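Protocadherin-19 isoform 1 (Danio rerio, PDB 5CO1) mediates calcium-dependent cell adhesion, being weakly adhesive alone but strongly homophilic in complex with the classical cadherin cdh2. Local coordinates at residues A[70-83]-A[94-108]. Numbering follows the deposited sequence.
Sequences LDHEELHIHEIDVQ and AHCKVIVNVIDINDN. With CA (calcium ion), chain F; CA (calcium ion), chain E; CA (calcium ion), chain G.
Glu-73 and Asp-107 each bridge two calcium ions. Glu-73 gives OE2 to one ion at 2.3 Å and OE1 to the other at 2.1 Å; a bend at chi2 (71°) turns its carboxylate between them. Asp-107 places OD1 on the first ion and OD2 on the second. Asp-104 OD1 and Ile-105 O bind the first, while Asp-71 OD1 and two waters join the second. Asp-104 OD2 pairs with Asn-147. Glu-15 serves both ions, and Asp-143 of the next domain reaches the first. Asp-71 OD1 accepts from Glu-73 N, an Asx turn.

The His-72 ring is held at edge and face. His-72 ND1 donates to Val-102 O at 3.2 Å, in the ring plane and nearly straight (166°). Asp-104 CB sits over one face, 3.4 Å from the His-72 centroid, a CH-pi contact. His-72 NE2 is hydrogen-bonded to Ser-144.

Strands 77-83 and 94-103 pair antiparallel through regular backbone bonds. Ile-80, Val-82, Val-98 and Val-100 pack on the buried face; Val-82 CG2 meets Val-98 CG2 at 3.7 Å. On the other face, Lys-97 NZ forms a salt bridge with Asp-81 OD1 (2.9 Å).

This hairpin leading into a calcium-bound linker is characteristic of consecutive cadherin repeats.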
loop_
_atom_site.group_PDB
_atom_site.type_symbol
_atom_site.label_atom_id
_atom_site.label_comp_id
_atom_site.label_asym_id
_atom_site.label_seq_id
_atom_site.Cartn_x
_atom_site.Cartn_y
_atom_site.Cartn_z
ATOM N N LEU A 70 -5.398 -5.124 -10.114
ATOM C CA LEU A 70 -5.346 -5.670 -8.761
ATOM C C LEU A 70 -4.454 -4.843 -7.869
ATOM O O LEU A 70 -3.235 -4.838 -8.062
ATOM C CB LEU A 70 -4.760 -7.068 -8.785
ATOM C CG LEU A 70 -5.633 -8.181 -9.318
ATOM C CD1 LEU A 70 -4.845 -9.464 -9.242
ATOM C CD2 LEU A 70 -6.918 -8.309 -8.528
ATOM N N ASP A 71 -5.039 -4.225 -6.839
ATOM C CA ASP A 71 -4.308 -3.320 -5.964
ATOM C C ASP A 71 -4.433 -3.805 -4.548
ATOM O O ASP A 71 -5.537 -3.849 -4.013
ATOM C CB ASP A 71 -4.850 -1.906 -6.096
ATOM C CG ASP A 71 -4.108 -0.889 -5.224
ATOM O OD1 ASP A 71 -3.084 -1.210 -4.583
ATOM O OD2 ASP A 71 -4.586 0.259 -5.171
ATOM N N HIS A 72 -3.316 -4.278 -3.986
ATOM C CA HIS A 72 -3.269 -4.717 -2.590
ATOM C C HIS A 72 -3.764 -3.638 -1.623
ATOM O O HIS A 72 -4.321 -3.943 -0.557
ATOM C CB HIS A 72 -1.838 -5.087 -2.199
ATOM C CG HIS A 72 -1.673 -5.415 -0.753
ATOM N ND1 HIS A 72 -1.805 -6.692 -0.263
ATOM C CD2 HIS A 72 -1.377 -4.635 0.310
ATOM C CE1 HIS A 72 -1.561 -6.696 1.037
ATOM N NE2 HIS A 72 -1.288 -5.457 1.408
ATOM N N GLU A 73 -3.456 -2.383 -1.929
ATOM C CA GLU A 73 -3.786 -1.293 -0.996
ATOM C C GLU A 73 -5.311 -0.997 -1.014
ATOM O O GLU A 73 -5.884 -0.584 -0.004
ATOM C CB GLU A 73 -2.943 -0.049 -1.298
ATOM C CG GLU A 73 -1.473 -0.189 -0.900
ATOM C CD GLU A 73 -0.652 -1.144 -1.790
ATOM O OE1 GLU A 73 -0.755 -1.080 -3.045
ATOM O OE2 GLU A 73 0.144 -1.949 -1.230
ATOM N N GLU A 74 -5.965 -1.388 -2.108
ATOM C CA GLU A 74 -7.417 -1.358 -2.242
ATOM C C GLU A 74 -8.115 -2.579 -1.621
ATOM O O GLU A 74 -9.170 -2.436 -1.048
ATOM C CB GLU A 74 -7.753 -1.256 -3.731
ATOM C CG GLU A 74 -9.221 -1.070 -4.076
ATOM C CD GLU A 74 -9.473 -1.207 -5.576
ATOM O OE1 GLU A 74 -10.614 -0.959 -6.018
ATOM O OE2 GLU A 74 -8.537 -1.590 -6.321
ATOM N N LEU A 75 -7.570 -3.778 -1.810
ATOM C CA LEU A 75 -8.129 -4.999 -1.207
ATOM C C LEU A 75 -7.165 -6.216 -1.296
ATOM O O LEU A 75 -6.784 -6.616 -2.400
ATOM C CB LEU A 75 -9.453 -5.351 -1.879
ATOM C CG LEU A 75 -10.243 -6.540 -1.317
ATOM C CD1 LEU A 75 -10.481 -6.443 0.182
ATOM C CD2 LEU A 75 -11.577 -6.677 -2.031
ATOM N N HIS A 76 -6.899 -6.831 -0.133
ATOM C CA HIS A 76 -5.912 -7.894 0.080
ATOM C C HIS A 76 -6.362 -9.209 -0.528
ATOM O O HIS A 76 -5.559 -9.966 -1.021
ATOM C CB HIS A 76 -5.732 -8.195 1.589
ATOM C CG HIS A 76 -5.168 -7.061 2.397
ATOM N ND1 HIS A 76 -4.993 -5.784 1.898
ATOM C CD2 HIS A 76 -4.799 -7.003 3.699
ATOM C CE1 HIS A 76 -4.480 -5.008 2.838
ATOM N NE2 HIS A 76 -4.361 -5.723 3.943
ATOM N N ILE A 77 -7.613 -9.568 -0.292
ATOM C CA ILE A 77 -8.057 -10.950 -0.395
ATOM C C ILE A 77 -9.421 -10.988 -1.042
ATOM O O ILE A 77 -10.269 -10.186 -0.720
ATOM C CB ILE A 77 -8.152 -11.608 0.983
ATOM C CG1 ILE A 77 -8.761 -13.007 0.847
ATOM C CG2 ILE A 77 -9.013 -10.778 1.923
ATOM C CD1 ILE A 77 -8.459 -13.924 2.018
ATOM N N HIS A 78 -9.591 -11.848 -2.036
ATOM C CA HIS A 78 -10.862 -11.954 -2.770
ATOM C C HIS A 78 -11.444 -13.356 -2.569
ATOM O O HIS A 78 -10.717 -14.357 -2.640
ATOM C CB HIS A 78 -10.659 -11.687 -4.262
ATOM C CG HIS A 78 -10.229 -10.291 -4.576
ATOM N ND1 HIS A 78 -11.096 -9.338 -5.068
ATOM C CD2 HIS A 78 -9.008 -9.702 -4.540
ATOM C CE1 HIS A 78 -10.434 -8.215 -5.295
ATOM N NE2 HIS A 78 -9.165 -8.413 -4.994
ATOM N N GLU A 79 -12.739 -13.416 -2.266
ATOM C CA GLU A 79 -13.468 -14.688 -2.191
ATOM C C GLU A 79 -14.408 -14.719 -3.375
ATOM O O GLU A 79 -15.119 -13.749 -3.649
ATOM C CB GLU A 79 -14.266 -14.795 -0.883
ATOM C CG GLU A 79 -14.196 -16.137 -0.154
ATOM C CD GLU A 79 -14.672 -16.050 1.298
ATOM O OE1 GLU A 79 -13.812 -16.042 2.214
ATOM O OE2 GLU A 79 -15.903 -15.943 1.528
ATOM N N ILE A 80 -14.315 -15.788 -4.157
ATOM C CA ILE A 80 -15.179 -15.968 -5.316
ATOM C C ILE A 80 -15.873 -17.305 -5.142
ATOM O O ILE A 80 -15.288 -18.235 -4.613
ATOM C CB ILE A 80 -14.382 -15.967 -6.637
ATOM C CG1 ILE A 80 -13.314 -14.877 -6.640
ATOM C CG2 ILE A 80 -15.310 -15.753 -7.827
ATOM C CD1 ILE A 80 -12.143 -15.194 -7.544
ATOM N N ASP A 81 -17.144 -17.361 -5.504
ATOM C CA ASP A 81 -17.880 -18.596 -5.490
ATOM C C ASP A 81 -18.128 -19.027 -6.900
ATOM O O ASP A 81 -18.625 -18.266 -7.713
ATOM C CB ASP A 81 -19.195 -18.437 -4.742
ATOM C CG ASP A 81 -18.994 -17.994 -3.299
ATOM O OD1 ASP A 81 -18.635 -18.861 -2.458
ATOM O OD2 ASP A 81 -19.193 -16.782 -3.014
ATOM N N VAL A 82 -17.698 -20.236 -7.220
ATOM C CA VAL A 82 -17.768 -20.703 -8.576
ATOM C C VAL A 82 -18.704 -21.896 -8.640
ATOM O O VAL A 82 -18.667 -22.763 -7.774
ATOM C CB VAL A 82 -16.372 -21.074 -9.076
ATOM C CG1 VAL A 82 -16.393 -21.263 -10.583
ATOM C CG2 VAL A 82 -15.385 -19.974 -8.735
ATOM N N GLN A 83 -19.559 -21.940 -9.650
ATOM C CA GLN A 83 -20.290 -23.175 -9.919
ATOM C C GLN A 83 -20.057 -23.812 -11.292
ATOM O O GLN A 83 -19.542 -23.188 -12.238
ATOM C CB GLN A 83 -21.777 -22.980 -9.684
ATOM C CG GLN A 83 -22.492 -22.111 -10.711
ATOM C CD GLN A 83 -24.000 -22.303 -10.663
ATOM O OE1 GLN A 83 -24.616 -22.244 -9.587
ATOM N NE2 GLN A 83 -24.591 -22.619 -11.810
ATOM N N ALA A 94 -22.487 -28.068 -9.003
ATOM C CA ALA A 94 -21.348 -28.167 -8.098
ATOM C C ALA A 94 -20.833 -26.773 -7.811
ATOM O O ALA A 94 -20.868 -25.925 -8.680
ATOM C CB ALA A 94 -20.249 -28.997 -8.738
ATOM N N HIS A 95 -20.276 -26.586 -6.620
ATOM C CA HIS A 95 -19.824 -25.291 -6.120
ATOM C C HIS A 95 -18.415 -25.474 -5.612
ATOM O O HIS A 95 -18.082 -26.524 -5.073
ATOM C CB HIS A 95 -20.739 -24.806 -4.969
ATOM C CG HIS A 95 -22.144 -24.564 -5.411
ATOM N ND1 HIS A 95 -22.490 -23.477 -6.189
ATOM C CD2 HIS A 95 -23.225 -25.381 -5.419
ATOM C CE1 HIS A 95 -23.755 -23.580 -6.559
ATOM N NE2 HIS A 95 -24.223 -24.729 -6.108
ATOM N N CYS A 96 -17.607 -24.431 -5.709
ATOM C CA CYS A 96 -16.386 -24.338 -4.929
ATOM C C CYS A 96 -16.138 -22.898 -4.567
ATOM O O CYS A 96 -16.836 -21.988 -5.023
ATOM C CB CYS A 96 -15.185 -24.882 -5.719
ATOM S SG CYS A 96 -14.738 -23.943 -7.219
ATOM N N LYS A 97 -15.147 -22.698 -3.721
ATOM C CA LYS A 97 -14.737 -21.376 -3.341
ATOM C C LYS A 97 -13.325 -21.175 -3.882
ATOM O O LYS A 97 -12.500 -22.097 -3.866
ATOM C CB LYS A 97 -14.764 -21.262 -1.822
ATOM C CG LYS A 97 -14.469 -19.873 -1.283
ATOM C CD LYS A 97 -14.652 -19.785 0.240
ATOM C CE LYS A 97 -16.046 -20.214 0.706
ATOM N NZ LYS A 97 -17.149 -19.502 -0.010
ATOM N N VAL A 98 -13.071 -20.005 -4.451
ATOM C CA VAL A 98 -11.703 -19.635 -4.852
ATOM C C VAL A 98 -11.266 -18.369 -4.130
ATOM O O VAL A 98 -11.901 -17.316 -4.277
ATOM C CB VAL A 98 -11.596 -19.405 -6.364
ATOM C CG1 VAL A 98 -10.157 -19.125 -6.735
ATOM C CG2 VAL A 98 -12.107 -20.631 -7.105
ATOM N N ILE A 99 -10.245 -18.516 -3.290
ATOM C CA ILE A 99 -9.703 -17.420 -2.539
ATOM C C ILE A 99 -8.418 -16.909 -3.204
ATOM O O ILE A 99 -7.463 -17.648 -3.388
ATOM C CB ILE A 99 -9.403 -17.845 -1.105
ATOM C CG1 ILE A 99 -10.695 -18.192 -0.376
ATOM C CG2 ILE A 99 -8.680 -16.745 -0.340
ATOM C CD1 ILE A 99 -10.474 -19.247 0.699
ATOM N N VAL A 100 -8.443 -15.648 -3.624
ATOM C CA VAL A 100 -7.299 -15.014 -4.253
ATOM C C VAL A 100 -6.623 -14.024 -3.313
ATOM O O VAL A 100 -7.218 -13.012 -2.942
ATOM C CB VAL A 100 -7.735 -14.292 -5.528
ATOM C CG1 VAL A 100 -6.634 -13.380 -6.034
ATOM C CG2 VAL A 100 -8.111 -15.326 -6.577
ATOM N N ASN A 101 -5.434 -14.397 -2.859
ATOM C CA ASN A 101 -4.496 -13.519 -2.140
ATOM C C ASN A 101 -3.698 -12.649 -3.083
ATOM O O ASN A 101 -2.833 -13.126 -3.873
ATOM C CB ASN A 101 -3.446 -14.348 -1.401
ATOM C CG ASN A 101 -3.781 -14.531 0.019
ATOM O OD1 ASN A 101 -3.523 -13.633 0.819
ATOM N ND2 ASN A 101 -4.555 -15.578 0.317
ATOM N N VAL A 102 -3.878 -11.373 -2.886
ATOM C CA VAL A 102 -3.217 -10.409 -3.670
ATOM C C VAL A 102 -1.997 -10.013 -2.914
ATOM O O VAL A 102 -2.093 -9.443 -1.845
ATOM C CB VAL A 102 -4.098 -9.195 -3.875
ATOM C CG1 VAL A 102 -3.347 -8.142 -4.654
ATOM C CG2 VAL A 102 -5.322 -9.628 -4.630
ATOM N N ILE A 103 -0.846 -10.232 -3.519
ATOM C CA ILE A 103 0.388 -10.119 -2.794
ATOM C C ILE A 103 1.020 -8.760 -2.985
ATOM O O ILE A 103 1.039 -8.217 -4.069
ATOM C CB ILE A 103 1.278 -11.342 -3.082
ATOM C CG1 ILE A 103 0.674 -12.479 -2.278
ATOM C CG2 ILE A 103 2.704 -11.142 -2.570
ATOM C CD1 ILE A 103 0.828 -13.790 -2.939
ATOM N N ASP A 104 1.368 -8.147 -1.867
ATOM C CA ASP A 104 1.802 -6.759 -1.862
ATOM C C ASP A 104 3.215 -6.669 -2.421
ATOM O O ASP A 104 4.069 -7.524 -2.122
ATOM C CB ASP A 104 1.750 -6.199 -0.457
ATOM C CG ASP A 104 2.519 -4.905 -0.318
ATOM O OD1 ASP A 104 2.132 -3.917 -0.985
ATOM O OD2 ASP A 104 3.471 -4.871 0.505
ATOM N N ILE A 105 3.383 -5.723 -3.343
ATOM C CA ILE A 105 4.679 -5.215 -3.732
ATOM C C ILE A 105 4.910 -3.751 -3.381
ATOM O O ILE A 105 3.985 -3.019 -3.025
ATOM C CB ILE A 105 4.920 -5.386 -5.236
ATOM C CG1 ILE A 105 3.837 -4.657 -6.025
ATOM C CG2 ILE A 105 4.947 -6.869 -5.605
ATOM C CD1 ILE A 105 4.375 -3.813 -7.141
ATOM N N ASN A 106 6.181 -3.350 -3.410
ATOM C CA ASN A 106 6.541 -1.991 -3.118
ATOM C C ASN A 106 6.239 -1.031 -4.273
ATOM O O ASN A 106 7.113 -0.602 -4.975
ATOM C CB ASN A 106 7.984 -1.903 -2.756
ATOM C CG ASN A 106 8.269 -0.719 -1.865
ATOM O OD1 ASN A 106 7.362 -0.136 -1.285
ATOM N ND2 ASN A 106 9.529 -0.387 -1.711
ATOM N N ASP A 107 4.986 -0.662 -4.426
ATOM C CA ASP A 107 4.610 0.321 -5.414
ATOM C C ASP A 107 4.213 1.670 -4.765
ATOM O O ASP A 107 3.503 2.439 -5.360
ATOM C CB ASP A 107 3.470 -0.229 -6.289
ATOM C CG ASP A 107 2.239 -0.656 -5.481
ATOM O OD1 ASP A 107 2.372 -0.967 -4.275
ATOM O OD2 ASP A 107 1.150 -0.778 -6.080
ATOM N N ASN A 108 4.633 1.925 -3.532
ATOM C CA ASN A 108 4.286 3.169 -2.835
ATOM C C ASN A 108 5.479 3.710 -2.111
ATOM O O ASN A 108 6.013 3.060 -1.223
ATOM C CB ASN A 108 3.167 2.949 -1.806
ATOM C CG ASN A 108 1.788 2.918 -2.434
ATOM O OD1 ASN A 108 1.265 3.955 -2.811
ATOM N ND2 ASN A 108 1.241 1.713 -2.645
HETATM CA CA CA F . 1.901 -2.361 -2.597
HETATM CA CA CA E . -0.778 -0.973 -5.158
HETATM CA CA CA G . 6.764 1.485 0.186
HETATM O O HOH W 1 -0.934 1.389 -4.812
HETATM O O HOH W 2 -1.874 -0.958 -7.135
#